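Aminotransferase class-III (Ochrobactrum anthropi, PDB 5GHG) probably catalyses the transfer of amino groups between amines and carbonyl compounds, using a pyridoxal-phosphate cofactor that is bound here in its aminated form. Local coordinates at residues D367-G372 with D449-L454; K360-L365 with S441-T446; P280-M285 with S297-N302; P184-E189 with E197-R202. The protein carries 1 engineered substitution. One frame throughout, in Å; residues are numbered along the deposited sequence.

Interaction 1: D367-G372 with D449-L454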
loop_
_atom_site.group_PDB
_atom_site.type_symbol
_atom_site.label_atom_id
_atom_site.label_comp_id
_atom_site.label_asym_id
_atom_site.label_seq_id
_atom_site.Cartn_x
_atom_site.Cartn_y
_atom_site.Cartn_z
ATOM N N ASP B 367 0.735 -28.951 -29.853
ATOM C CA ASP B 367 1.403 -30.193 -30.194
ATOM C C ASP B 367 2.922 -30.112 -30.070
ATOM O O ASP B 367 3.598 -31.110 -30.322
ATOM C CB ASP B 367 1.013 -30.623 -31.610
ATOM C CG ASP B 367 1.327 -29.549 -32.655
ATOM O OD1 ASP B 367 1.613 -28.375 -32.266
ATOM O OD2 ASP B 367 1.272 -29.873 -33.866
ATOM N N HIS B 368 3.476 -28.959 -29.700
ATOM C CA HIS B 368 4.916 -28.889 -29.497
ATOM C C HIS B 368 5.336 -29.863 -28.398
ATOM O O HIS B 368 4.642 -29.999 -27.385
ATOM C CB HIS B 368 5.352 -27.462 -29.125
ATOM C CG HIS B 368 6.827 -27.239 -29.240
ATOM N ND1 HIS B 368 7.715 -27.641 -28.270
ATOM C CD2 HIS B 368 7.575 -26.693 -30.236
ATOM C CE1 HIS B 368 8.946 -27.335 -28.641
ATOM N NE2 HIS B 368 8.888 -26.760 -29.834
ATOM N N PRO B 369 6.492 -30.525 -28.537
ATOM C CA PRO B 369 6.887 -31.516 -27.524
ATOM C C PRO B 369 7.087 -30.947 -26.127
ATOM O O PRO B 369 7.040 -31.708 -25.157
ATOM C CB PRO B 369 8.202 -32.087 -28.079
ATOM C CG PRO B 369 8.652 -31.113 -29.113
ATOM C CD PRO B 369 7.405 -30.509 -29.686
ATOM N N LEU B 370 7.293 -29.639 -25.988
ATOM C CA LEU B 370 7.507 -29.026 -24.681
ATOM C C LEU B 370 6.252 -28.417 -24.070
ATOM O O LEU B 370 6.319 -27.876 -22.965
ATOM C CB LEU B 370 8.581 -27.944 -24.786
ATOM C CG LEU B 370 10.010 -28.434 -24.974
ATOM C CD1 LEU B 370 10.949 -27.236 -25.029
ATOM C CD2 LEU B 370 10.401 -29.361 -23.841
ATOM N N VAL B 371 5.118 -28.466 -24.756
ATOM C CA VAL B 371 3.933 -27.730 -24.317
ATOM C C VAL B 371 2.964 -28.738 -23.671
ATOM O O VAL B 371 2.438 -29.624 -24.348
ATOM C CB VAL B 371 3.294 -26.969 -25.455
ATOM C CG1 VAL B 371 1.920 -26.419 -25.029
ATOM C CG2 VAL B 371 4.201 -25.808 -25.900
ATOM N N GLY B 372 2.732 -28.596 -22.368
ATOM C CA GLY B 372 1.781 -29.447 -21.687
ATOM C C GLY B 372 0.359 -28.951 -21.836
ATOM O O GLY B 372 -0.564 -29.746 -22.033
ATOM N N ASP B 449 14.347 -23.826 -29.724
ATOM C CA ASP B 449 15.697 -23.682 -29.182
ATOM C C ASP B 449 15.865 -24.493 -27.899
ATOM O O ASP B 449 16.873 -25.188 -27.720
ATOM C CB ASP B 449 16.015 -22.221 -28.892
ATOM C CG ASP B 449 16.369 -21.435 -30.145
ATOM O OD1 ASP B 449 16.508 -22.064 -31.217
ATOM O OD2 ASP B 449 16.512 -20.175 -30.035
ATOM N N VAL B 450 14.914 -24.376 -26.975
ATOM C CA VAL B 450 15.022 -25.069 -25.708
ATOM C C VAL B 450 14.992 -26.585 -25.934
ATOM O O VAL B 450 15.760 -27.336 -25.326
ATOM C CB VAL B 450 13.900 -24.625 -24.745
ATOM C CG1 VAL B 450 13.929 -25.476 -23.499
ATOM C CG2 VAL B 450 14.075 -23.142 -24.376
ATOM N N GLN B 451 14.096 -27.043 -26.802
ATOM C CA GLN B 451 14.023 -28.469 -27.107
ATOM C C GLN B 451 15.352 -28.979 -27.672
ATOM O O GLN B 451 15.861 -30.020 -27.250
ATOM C CB GLN B 451 12.879 -28.730 -28.077
ATOM C CG GLN B 451 12.812 -30.148 -28.627
ATOM C CD GLN B 451 12.445 -31.179 -27.568
ATOM O OE1 GLN B 451 12.192 -30.842 -26.408
ATOM N NE2 GLN B 451 12.403 -32.446 -27.969
ATOM N N ALA B 452 15.937 -28.232 -28.607
ATOM C CA ALA B 452 17.235 -28.622 -29.157
ATOM C C ALA B 452 18.291 -28.688 -28.066
ATOM O O ALA B 452 19.105 -29.619 -28.026
ATOM C CB ALA B 452 17.652 -27.652 -30.253
ATOM N N SER B 453 18.296 -27.707 -27.170
ATOM C CA SER B 453 19.285 -27.668 -26.104
ATOM C C SER B 453 19.125 -28.859 -25.158
ATOM O O SER B 453 20.116 -29.439 -24.704
ATOM C CB SER B 453 19.177 -26.346 -25.347
ATOM O OG SER B 453 19.754 -26.430 -24.067
ATOM N N LEU B 454 17.884 -29.240 -24.866
ATOM C CA LEU B 454 17.648 -30.373 -23.984
ATOM C C LEU B 454 18.160 -31.680 -24.599
ATOM O O LEU B 454 18.721 -32.514 -23.894
ATOM C CB LEU B 454 16.158 -30.489 -23.658
ATOM C CG LEU B 454 15.600 -29.342 -22.809
ATOM C CD1 LEU B 454 14.106 -29.531 -22.572
ATOM C CD2 LEU B 454 16.328 -29.249 -21.492
#
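Leu370 reaches from the turn before strand 371-377 onto the C-terminal helix 433-455, where its CD1 lies against the backbone N and CB of Gln451 and its CD2 comes up to the amide oxygen of the same residue. CD1 is also 3.8 Å from Val450 CG1, while CD2 meets Leu454 CD1 at 3.9 Å, one helical turn further on. With its CG anti to the carbonyl carbon (chi1 -72°), Leu370 sends its branch between these two helix residues. Gln451 bends at chi2 (68°) and folds back over the leucine, its OE1 3.5 Å from Leu370 CD2. Pro369 CG stands over the face of this amide, 4.1 Å from Gln451 CD.

The type I turn from His368 to Val371 presents these side chains, and its first residue is fixed at both ring nitrogens. His368 ND1 accepts the N-H of Leu370 (N to ND1 3.1 Å), close to the ring plane, and NE2 bonds to the side chain of Asn448 on the helix. Held in this way, the imidazole turns an edge to Gln451 CB, 4.2 Å from His368 CE1. Helix 400-411 touches Val450 and Leu454 as well, so the helix is packed from a second direction.

No hydrogen bond joins the two segments: van der Waals contact carries the joint, and direction comes from His368, which fixes the turn through ND1 and ties it to the helix through NE2.

Interaction 2: K360-L365 with S441-T446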
loop_
_atom_site.group_PDB
_atom_site.type_symbol
_atom_site.label_atom_id
_atom_site.label_comp_id
_atom_site.label_asym_id
_atom_site.label_seq_id
_atom_site.Cartn_x
_atom_site.Cartn_y
_atom_site.Cartn_z
ATOM N N LYS B 360 -5.785 -18.204 -30.584
ATOM C CA LYS B 360 -5.683 -19.162 -31.692
ATOM C C LYS B 360 -4.228 -19.449 -32.035
ATOM O O LYS B 360 -3.831 -20.617 -32.157
ATOM C CB LYS B 360 -6.434 -18.625 -32.908
ATOM C CG LYS B 360 -6.324 -19.482 -34.168
ATOM C CD LYS B 360 -6.872 -18.716 -35.382
ATOM C CE LYS B 360 -6.873 -19.575 -36.651
ATOM N NZ LYS B 360 -7.862 -20.700 -36.571
ATOM N N ARG B 361 -3.407 -18.402 -32.183
ATOM C CA ARG B 361 -1.998 -18.614 -32.496
ATOM C C ARG B 361 -1.293 -19.434 -31.422
ATOM O O ARG B 361 -0.523 -20.347 -31.737
ATOM C CB ARG B 361 -1.286 -17.265 -32.707
ATOM C CG ARG B 361 -1.605 -16.618 -34.062
ATOM C CD ARG B 361 -0.896 -17.373 -35.196
ATOM N NE ARG B 361 0.536 -17.523 -34.917
ATOM C CZ ARG B 361 1.456 -16.660 -35.305
ATOM N NH1 ARG B 361 1.093 -15.602 -36.019
ATOM N NH2 ARG B 361 2.743 -16.853 -34.999
ATOM N N LEU B 362 -1.552 -19.143 -30.142
ATOM C CA LEU B 362 -0.896 -19.903 -29.091
ATOM C C LEU B 362 -1.305 -21.372 -29.121
ATOM O O LEU B 362 -0.488 -22.261 -28.862
ATOM C CB LEU B 362 -1.177 -19.297 -27.713
ATOM C CG LEU B 362 -0.417 -18.024 -27.334
ATOM C CD1 LEU B 362 -0.979 -17.437 -26.042
ATOM C CD2 LEU B 362 1.085 -18.273 -27.188
ATOM N N ARG B 363 -2.573 -21.646 -29.412
ATOM C CA ARG B 363 -3.016 -23.033 -29.412
ATOM C C ARG B 363 -2.449 -23.835 -30.584
ATOM O O ARG B 363 -2.438 -25.065 -30.530
ATOM C CB ARG B 363 -4.545 -23.083 -29.375
ATOM C CG ARG B 363 -5.047 -22.878 -27.930
ATOM C CD ARG B 363 -6.530 -22.656 -27.851
ATOM N NE ARG B 363 -6.971 -22.483 -26.468
ATOM C CZ ARG B 363 -6.785 -21.377 -25.762
ATOM N NH1 ARG B 363 -6.145 -20.357 -26.324
ATOM N NH2 ARG B 363 -7.251 -21.277 -24.517
ATOM N N GLU B 364 -1.949 -23.168 -31.618
ATOM C CA GLU B 364 -1.248 -23.879 -32.678
ATOM C C GLU B 364 0.034 -24.539 -32.183
ATOM O O GLU B 364 0.582 -25.387 -32.889
ATOM C CB GLU B 364 -0.932 -22.924 -33.843
ATOM C CG GLU B 364 -2.175 -22.379 -34.521
ATOM C CD GLU B 364 -1.888 -21.244 -35.503
ATOM O OE1 GLU B 364 -0.716 -20.862 -35.667
ATOM O OE2 GLU B 364 -2.850 -20.722 -36.111
ATOM N N LEU B 365 0.513 -24.181 -30.990
ATOM C CA LEU B 365 1.695 -24.790 -30.413
ATOM C C LEU B 365 1.378 -25.937 -29.458
ATOM O O LEU B 365 2.295 -26.479 -28.857
ATOM C CB LEU B 365 2.525 -23.736 -29.657
ATOM C CG LEU B 365 2.789 -22.431 -30.385
ATOM C CD1 LEU B 365 3.656 -21.553 -29.504
ATOM C CD2 LEU B 365 3.418 -22.663 -31.752
ATOM N N SER B 441 5.482 -15.948 -32.580
ATOM C CA SER B 441 6.590 -16.534 -33.323
ATOM C C SER B 441 7.865 -16.585 -32.479
ATOM O O SER B 441 8.662 -17.520 -32.620
ATOM C CB SER B 441 6.842 -15.770 -34.623
ATOM O OG SER B 441 5.720 -15.859 -35.472
ATOM N N ALA B 442 8.077 -15.608 -31.606
ATOM C CA ALA B 442 9.240 -15.667 -30.722
ATOM C C ALA B 442 9.112 -16.815 -29.717
ATOM O O ALA B 442 10.107 -17.466 -29.366
ATOM C CB ALA B 442 9.435 -14.347 -29.987
ATOM N N LEU B 443 7.898 -17.064 -29.231
ATOM C CA LEU B 443 7.696 -18.199 -28.351
ATOM C C LEU B 443 7.947 -19.515 -29.082
ATOM O O LEU B 443 8.608 -20.409 -28.553
ATOM C CB LEU B 443 6.295 -18.175 -27.759
ATOM C CG LEU B 443 5.923 -19.394 -26.920
ATOM C CD1 LEU B 443 6.849 -19.532 -25.700
ATOM C CD2 LEU B 443 4.463 -19.327 -26.518
ATOM N N GLU B 444 7.415 -19.652 -30.294
ATOM C CA GLU B 444 7.625 -20.889 -31.041
ATOM C C GLU B 444 9.111 -21.170 -31.245
ATOM O O GLU B 444 9.580 -22.291 -31.011
ATOM C CB GLU B 444 6.910 -20.829 -32.388
ATOM C CG GLU B 444 7.201 -22.048 -33.243
ATOM C CD GLU B 444 6.364 -22.088 -34.512
ATOM O OE1 GLU B 444 5.831 -21.037 -34.921
ATOM O OE2 GLU B 444 6.235 -23.185 -35.081
ATOM N N ALA B 445 9.863 -20.156 -31.690
ATOM C CA ALA B 445 11.300 -20.333 -31.892
ATOM C C ALA B 445 12.010 -20.620 -30.569
ATOM O O ALA B 445 12.961 -21.403 -30.522
ATOM C CB ALA B 445 11.888 -19.093 -32.566
ATOM N N THR B 446 11.563 -19.976 -29.493
ATOM C CA THR B 446 12.103 -20.245 -28.163
ATOM C C THR B 446 11.932 -21.713 -27.783
ATOM O O THR B 446 12.863 -22.352 -27.286
ATOM C CB THR B 446 11.404 -19.371 -27.116
ATOM O OG1 THR B 446 11.792 -18.008 -27.294
ATOM C CG2 THR B 446 11.789 -19.815 -25.733
#
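Leu362 of helix 347-363 and Leu365, just beyond its clearly helical part, pack against Leu443 of the C-terminal helix 433-455; the C-terminal end of one helix thus meets the other in the C-terminal region of a fold-type I PLP enzyme. The tight side is wholly aliphatic. Leu443 CD2 is shared by both leucines, lying 3.6 Å from Leu362 CD2 and 3.8 Å from Leu365 CD1. The Leu362 and Leu443 side chains cross at about a right angle, whereas Leu365 comes in at a slant. Leu443 has its CG anti to the backbone N (chi1 174°), which sends the isobutyl group into this pocket of methyls. Beneath it, Val383 of strand 380-385 touches both Leu362 and Leu443, so the two helices rest on a common strand of the sheet.

Toward solvent the fit relaxes. Glu444 runs out extended past Leu365, offering its aliphatic stem to Leu365 CD2, with CB 4.0 Å away. One turn earlier on the helix the contact turns polar, where Arg361 bends at chi2 and chi3 and curls across. Its NH1 forms a salt bridge with Asp437 and a hydrogen bond with Tyr357, and NE has a long salt bridge to Glu364. Ser441 OG, itself bonded to the carbonyl of Asp437, lies only 5° out of the guanidinium plane and accepts from Arg361 NH2 at 3.2 Å, with a bent N-H...O angle of 143°.

Interaction 3: P280-M285 with S297-N302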
loop_
_atom_site.group_PDB
_atom_site.type_symbol
_atom_site.label_atom_id
_atom_site.label_comp_id
_atom_site.label_asym_id
_atom_site.label_seq_id
_atom_site.Cartn_x
_atom_site.Cartn_y
_atom_site.Cartn_z
ATOM N N PRO B 280 -20.972 -10.605 -8.361
ATOM C CA PRO B 280 -20.348 -10.303 -7.077
ATOM C C PRO B 280 -21.132 -9.285 -6.264
ATOM O O PRO B 280 -21.832 -8.428 -6.809
ATOM C CB PRO B 280 -18.980 -9.742 -7.474
ATOM C CG PRO B 280 -19.195 -9.174 -8.854
ATOM C CD PRO B 280 -20.184 -10.120 -9.501
ATOM N N ASP B 281 -20.978 -9.380 -4.942
ATOM C CA ASP B 281 -21.438 -8.340 -4.030
ATOM C C ASP B 281 -20.415 -7.224 -3.858
ATOM O O ASP B 281 -20.791 -6.089 -3.536
ATOM C CB ASP B 281 -21.749 -8.945 -2.657
ATOM C CG ASP B 281 -22.821 -10.010 -2.723
ATOM O OD1 ASP B 281 -23.996 -9.628 -2.855
ATOM O OD2 ASP B 281 -22.487 -11.226 -2.659
ATOM N N ILE B 282 -19.142 -7.551 -4.049
ATOM C CA ILE B 282 -18.013 -6.647 -3.885
ATOM C C ILE B 282 -17.080 -6.882 -5.074
ATOM O O ILE B 282 -16.806 -8.032 -5.432
ATOM C CB ILE B 282 -17.277 -6.899 -2.551
ATOM C CG1 ILE B 282 -18.235 -6.752 -1.362
ATOM C CG2 ILE B 282 -16.034 -5.981 -2.396
ATOM C CD1 ILE B 282 -17.585 -7.073 -0.015
ATOM N N LEU B 283 -16.583 -5.804 -5.676
ATOM C CA LEU B 283 -15.710 -5.906 -6.845
ATOM C C LEU B 283 -14.462 -5.061 -6.590
ATOM O O LEU B 283 -14.580 -3.880 -6.273
ATOM C CB LEU B 283 -16.425 -5.440 -8.118
ATOM C CG LEU B 283 -15.749 -5.770 -9.442
ATOM C CD1 LEU B 283 -16.793 -5.925 -10.536
ATOM C CD2 LEU B 283 -14.731 -4.704 -9.831
ATOM N N VAL B 284 -13.283 -5.666 -6.748
ATOM C CA VAL B 284 -12.000 -5.036 -6.427
ATOM C C VAL B 284 -11.255 -4.767 -7.726
ATOM O O VAL B 284 -11.149 -5.654 -8.590
ATOM C CB VAL B 284 -11.159 -5.905 -5.482
ATOM C CG1 VAL B 284 -9.881 -5.147 -5.046
ATOM C CG2 VAL B 284 -11.962 -6.380 -4.250
ATOM N N MET B 285 -10.718 -3.552 -7.860
ATOM C CA MET B 285 -10.063 -3.119 -9.086
ATOM C C MET B 285 -8.715 -2.468 -8.773
ATOM O O MET B 285 -8.526 -1.876 -7.709
ATOM C CB MET B 285 -10.908 -2.099 -9.843
ATOM C CG MET B 285 -12.221 -2.640 -10.353
ATOM S SD MET B 285 -13.428 -1.296 -10.559
ATOM C CE MET B 285 -13.962 -1.031 -8.864
ATOM N N SER B 297 -6.253 2.149 -6.432
ATOM C CA SER B 297 -7.128 0.985 -6.490
ATOM C C SER B 297 -8.477 1.387 -5.923
ATOM O O SER B 297 -8.619 2.439 -5.304
ATOM C CB SER B 297 -6.541 -0.197 -5.721
ATOM O OG SER B 297 -5.217 -0.448 -6.169
ATOM N N ALA B 298 -9.459 0.520 -6.122
ATOM C CA ALA B 298 -10.826 0.830 -5.725
ATOM C C ALA B 298 -11.549 -0.474 -5.473
ATOM O O ALA B 298 -11.213 -1.506 -6.068
ATOM C CB ALA B 298 -11.569 1.633 -6.799
ATOM N N PHE B 299 -12.548 -0.427 -4.605
ATOM C CA PHE B 299 -13.523 -1.509 -4.593
ATOM C C PHE B 299 -14.928 -0.918 -4.570
ATOM O O PHE B 299 -15.152 0.193 -4.071
ATOM C CB PHE B 299 -13.285 -2.498 -3.454
ATOM C CG PHE B 299 -13.375 -1.905 -2.067
ATOM C CD1 PHE B 299 -12.250 -1.379 -1.444
ATOM C CD2 PHE B 299 -14.584 -1.937 -1.361
ATOM C CE1 PHE B 299 -12.326 -0.874 -0.155
ATOM C CE2 PHE B 299 -14.674 -1.415 -0.079
ATOM C CZ PHE B 299 -13.549 -0.883 0.530
ATOM N N LEU B 300 -15.855 -1.650 -5.172
ATOM C CA LEU B 300 -17.266 -1.294 -5.203
ATOM C C LEU B 300 -18.034 -2.266 -4.319
ATOM O O LEU B 300 -17.700 -3.462 -4.262
ATOM C CB LEU B 300 -17.806 -1.382 -6.626
ATOM C CG LEU B 300 -17.279 -0.332 -7.615
ATOM C CD1 LEU B 300 -17.493 -0.812 -9.034
ATOM C CD2 LEU B 300 -18.054 0.940 -7.385
ATOM N N ILE B 301 -19.075 -1.768 -3.655
ATOM C CA ILE B 301 -19.962 -2.642 -2.899
ATOM C C ILE B 301 -21.401 -2.373 -3.304
ATOM O O ILE B 301 -21.767 -1.242 -3.658
ATOM C CB ILE B 301 -19.790 -2.474 -1.369
ATOM C CG1 ILE B 301 -20.228 -1.089 -0.939
ATOM C CG2 ILE B 301 -18.335 -2.716 -0.960
ATOM C CD1 ILE B 301 -20.207 -0.907 0.562
ATOM N N ASN B 302 -22.227 -3.414 -3.241
ATOM C CA ASN B 302 -23.619 -3.238 -3.632
ATOM C C ASN B 302 -24.450 -2.806 -2.425
ATOM O O ASN B 302 -23.931 -2.589 -1.317
ATOM C CB ASN B 302 -24.149 -4.490 -4.311
ATOM C CG ASN B 302 -24.229 -5.690 -3.388
ATOM O OD1 ASN B 302 -24.017 -5.586 -2.189
ATOM N ND2 ASN B 302 -24.561 -6.833 -3.951
#
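Strands 282-285 and 297-301 run antiparallel as a beta hairpin, 4.6 Å apart at closest approach and 169° between their directions. Leu283 with Leu300 and Met285 with Ala298 are hydrogen-bonded pairs, each closed by two backbone bonds; the shorter bond of the first is Leu300 N to Leu283 O at 2.8 Å. The non-hydrogen-bonded pair Val284 with Phe299 lies between them, and Ile282 with Ile301 beside them. In the seven-stranded mixed sheet, strand 297-301 lies antiparallel between 282-285 and 111-115. The loop joining the hairpin carries Lys287 of the cofactor pocket, and the Ser297 side chain is about 5 Å from the pyridoxamine-phosphate cofactor (PMP).

On the face of Leu283 and Leu300, Met285 bends at chi3 (-78°), swinging its methyl across the partner strand to put CE 3.5 Å from Leu300 CD1. On the other face Ile282 and Ile301 lie side by side, pointing the same way. The Phe299 ring leads away toward helix 118-135, nearly parallel to the ring of Tyr113.

The pairing ends in a polar clasp. Asn302 N bonds to Asp281 O, and Asn302 ND2 reaches the anti side of Asp281 OD1 at 3.1 Å. Asp281 OD1 also forms a salt bridge with Arg304, its OD2 accepts Leu255 N-H, and Asn302 OD1 caps Val305 N. Asp281 is buried and both its oxygens have partners; Asn302 is partly exposed. The salt bridge would be expected to favour a charged aspartate.

Interaction 4: P184-E189 with E197-R202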
loop_
_atom_site.group_PDB
_atom_site.type_symbol
_atom_site.label_atom_id
_atom_site.label_comp_id
_atom_site.label_asym_id
_atom_site.label_seq_id
_atom_site.Cartn_x
_atom_site.Cartn_y
_atom_site.Cartn_z
ATOM N N PRO B 184 -9.098 -24.339 -9.101
ATOM C CA PRO B 184 -9.861 -24.883 -10.237
ATOM C C PRO B 184 -9.033 -25.042 -11.503
ATOM O O PRO B 184 -9.353 -24.490 -12.553
ATOM C CB PRO B 184 -11.003 -23.865 -10.393
ATOM C CG PRO B 184 -10.438 -22.590 -9.903
ATOM C CD PRO B 184 -9.405 -22.915 -8.858
ATOM N N HIS B 185 -7.943 -25.809 -11.414
ATOM C CA HIS B 185 -7.045 -26.028 -12.551
ATOM C C HIS B 185 -7.175 -27.475 -13.018
ATOM O O HIS B 185 -6.544 -28.372 -12.460
ATOM C CB HIS B 185 -5.591 -25.719 -12.199
ATOM C CG HIS B 185 -4.683 -25.717 -13.400
ATOM N ND1 HIS B 185 -3.315 -25.721 -13.296
ATOM C CD2 HIS B 185 -4.958 -25.724 -14.726
ATOM C CE1 HIS B 185 -2.782 -25.714 -14.502
ATOM N NE2 HIS B 185 -3.756 -25.714 -15.387
ATOM N N PHE B 186 -7.982 -27.689 -14.055
ATOM C CA PHE B 186 -8.328 -29.047 -14.473
ATOM C C PHE B 186 -7.083 -29.844 -14.874
ATOM O O PHE B 186 -6.931 -31.014 -14.498
ATOM C CB PHE B 186 -9.342 -28.978 -15.612
ATOM C CG PHE B 186 -9.785 -30.317 -16.125
ATOM C CD1 PHE B 186 -10.342 -31.254 -15.275
ATOM C CD2 PHE B 186 -9.678 -30.615 -17.481
ATOM C CE1 PHE B 186 -10.769 -32.491 -15.753
ATOM C CE2 PHE B 186 -10.109 -31.856 -17.972
ATOM C CZ PHE B 186 -10.652 -32.793 -17.094
ATOM N N TYR B 187 -6.175 -29.217 -15.617
ATOM C CA TYR B 187 -4.964 -29.903 -16.067
ATOM C C TYR B 187 -4.138 -30.442 -14.906
ATOM O O TYR B 187 -3.514 -31.502 -15.021
ATOM C CB TYR B 187 -4.129 -28.930 -16.921
ATOM C CG TYR B 187 -2.802 -29.481 -17.411
ATOM C CD1 TYR B 187 -2.759 -30.464 -18.392
ATOM C CD2 TYR B 187 -1.599 -28.981 -16.929
ATOM C CE1 TYR B 187 -1.539 -30.959 -18.862
ATOM C CE2 TYR B 187 -0.380 -29.468 -17.392
ATOM C CZ TYR B 187 -0.357 -30.453 -18.356
ATOM O OH TYR B 187 0.839 -30.945 -18.817
ATOM N N ARG B 188 -4.081 -29.711 -13.801
ATOM C CA ARG B 188 -3.267 -30.130 -12.660
ATOM C C ARG B 188 -4.052 -30.828 -11.552
ATOM O O ARG B 188 -3.448 -31.445 -10.682
ATOM C CB ARG B 188 -2.531 -28.919 -12.064
ATOM C CG ARG B 188 -1.308 -28.467 -12.886
ATOM C CD ARG B 188 -0.187 -29.486 -12.778
ATOM N NE ARG B 188 0.860 -29.284 -13.775
ATOM C CZ ARG B 188 1.824 -30.178 -14.034
ATOM N NH1 ARG B 188 1.858 -31.316 -13.361
ATOM N NH2 ARG B 188 2.732 -29.940 -14.967
ATOM N N GLU B 189 -5.381 -30.707 -11.536
ATOM C CA GLU B 189 -6.162 -31.219 -10.413
ATOM C C GLU B 189 -7.172 -32.276 -10.799
ATOM O O GLU B 189 -7.653 -32.986 -9.915
ATOM C CB GLU B 189 -6.901 -30.072 -9.698
ATOM C CG GLU B 189 -5.981 -29.042 -9.054
ATOM C CD GLU B 189 -5.333 -29.562 -7.799
ATOM O OE1 GLU B 189 -4.329 -28.964 -7.361
ATOM O OE2 GLU B 189 -5.842 -30.566 -7.246
ATOM N N GLU B 197 -16.440 -30.761 -16.614
ATOM C CA GLU B 197 -17.620 -30.392 -15.859
ATOM C C GLU B 197 -17.767 -31.215 -14.574
ATOM O O GLU B 197 -18.289 -30.712 -13.576
ATOM C CB GLU B 197 -18.882 -30.497 -16.718
ATOM C CG GLU B 197 -18.952 -29.429 -17.806
ATOM C CD GLU B 197 -20.324 -29.346 -18.490
ATOM O OE1 GLU B 197 -20.439 -28.617 -19.510
ATOM O OE2 GLU B 197 -21.273 -29.988 -17.995
ATOM N N GLN B 198 -17.332 -32.468 -14.583
ATOM C CA GLN B 198 -17.347 -33.250 -13.358
ATOM C C GLN B 198 -16.390 -32.645 -12.336
ATOM O O GLN B 198 -16.688 -32.594 -11.143
ATOM C CB GLN B 198 -16.983 -34.711 -13.646
ATOM C CG GLN B 198 -16.922 -35.616 -12.419
ATOM C CD GLN B 198 -18.204 -35.648 -11.607
ATOM O OE1 GLN B 198 -18.184 -35.620 -10.354
ATOM N NE2 GLN B 198 -19.320 -35.701 -12.291
ATOM N N PHE B 199 -15.234 -32.177 -12.806
ATOM C CA PHE B 199 -14.275 -31.518 -11.927
ATOM C C PHE B 199 -14.893 -30.257 -11.301
ATOM O O PHE B 199 -14.701 -29.989 -10.121
ATOM C CB PHE B 199 -13.023 -31.192 -12.748
ATOM C CG PHE B 199 -12.008 -30.366 -12.040
ATOM C CD1 PHE B 199 -11.403 -30.825 -10.869
ATOM C CD2 PHE B 199 -11.608 -29.141 -12.564
ATOM C CE1 PHE B 199 -10.438 -30.062 -10.238
ATOM C CE2 PHE B 199 -10.640 -28.384 -11.922
ATOM C CZ PHE B 199 -10.062 -28.840 -10.776
ATOM N N ALA B 200 -15.659 -29.506 -12.082
ATOM C CA ALA B 200 -16.345 -28.338 -11.547
ATOM C C ALA B 200 -17.364 -28.736 -10.490
ATOM O O ALA B 200 -17.478 -28.093 -9.432
ATOM C CB ALA B 200 -17.010 -27.563 -12.670
ATOM N N THR B 201 -18.123 -29.790 -10.757
ATOM C CA THR B 201 -19.043 -30.310 -9.756
ATOM C C THR B 201 -18.301 -30.704 -8.488
ATOM O O THR B 201 -18.737 -30.380 -7.373
ATOM C CB THR B 201 -19.828 -31.493 -10.338
ATOM O OG1 THR B 201 -20.729 -31.010 -11.327
ATOM C CG2 THR B 201 -20.612 -32.234 -9.247
ATOM N N ARG B 202 -17.168 -31.401 -8.625
ATOM C CA ARG B 202 -16.428 -31.807 -7.440
ATOM C C ARG B 202 -15.916 -30.587 -6.655
ATOM O O ARG B 202 -15.910 -30.603 -5.419
ATOM C CB ARG B 202 -15.256 -32.726 -7.804
ATOM C CG ARG B 202 -14.360 -33.023 -6.613
ATOM C CD ARG B 202 -13.434 -34.221 -6.823
ATOM N NE ARG B 202 -12.431 -33.998 -7.870
ATOM C CZ ARG B 202 -11.236 -33.465 -7.671
ATOM N NH1 ARG B 202 -10.379 -33.340 -8.689
ATOM N NH2 ARG B 202 -10.888 -33.049 -6.461
HETATM O O HOH W 1 -8.613 -31.261 -6.825
#
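The short helix 186-189 and the longer helix 196-214 follow each other along the chain as a helix-loop-helix element, nearest at Phe186 and Phe199, whose CA atoms are 6.9 Å apart. His185 occupies the N-cap position of the short helix, and its own ring is turned away to Arg149 and Glu373.

Phe199 fills the gap between the helices. Its CG is anti to the backbone N (chi1 173°), and the ring inserts where the chain from Pro184 turns into the helix. The carbonyl carbon of Pro184 sits at the ring edge, near its plane, 3.7 Å from Phe199 CE2. The same CE2 lies 3.5 Å from Phe186 N, and Phe199 CZ meets Glu189 CB at 3.6 Å, so the ring bridges the first and last residues of the short helix. The Phe186 side chain slides past in the opposite direction; the two ring centroids are 5.6 Å apart with the planes at 43°.

On the more exposed side, Arg202 closes the contact. Salt bridges to Glu194 at NE and to Glu206 at NH2 position its guanidinium, whose edge faces the end of the short helix. NH1 makes a weak hydrogen bond to Glu189 O at 3.0 Å. A water completes the link, donating to Glu189 OE2 and accepting from Arg202 NH2, each at 2.9 Å.

How the interactions relate
Interactions 1 and 2 are neighbours, their centres 12 Å apart, and both use helix 433-455: one end of the helix receives the turn before strand 371-377, and an earlier stretch receives the end of helix 347-363. They meet where Leu365 O lies 3.6 Å from Val371 CB. Interaction 4 reaches interaction 1 through Tyr187 OH, 3.4 Å from Gly372 CA, connecting the C-terminal part to helix 186-189. Interaction 3 stands apart, about 42 Å from interaction 1 between centres, in a different sheet from strand 371-377 of interaction 1. It borders the pyridoxamine-phosphate cofactor (PMP): the Ser297 side chain is about 5 Å away, against about 13 Å for that of Pro184 in interaction 4.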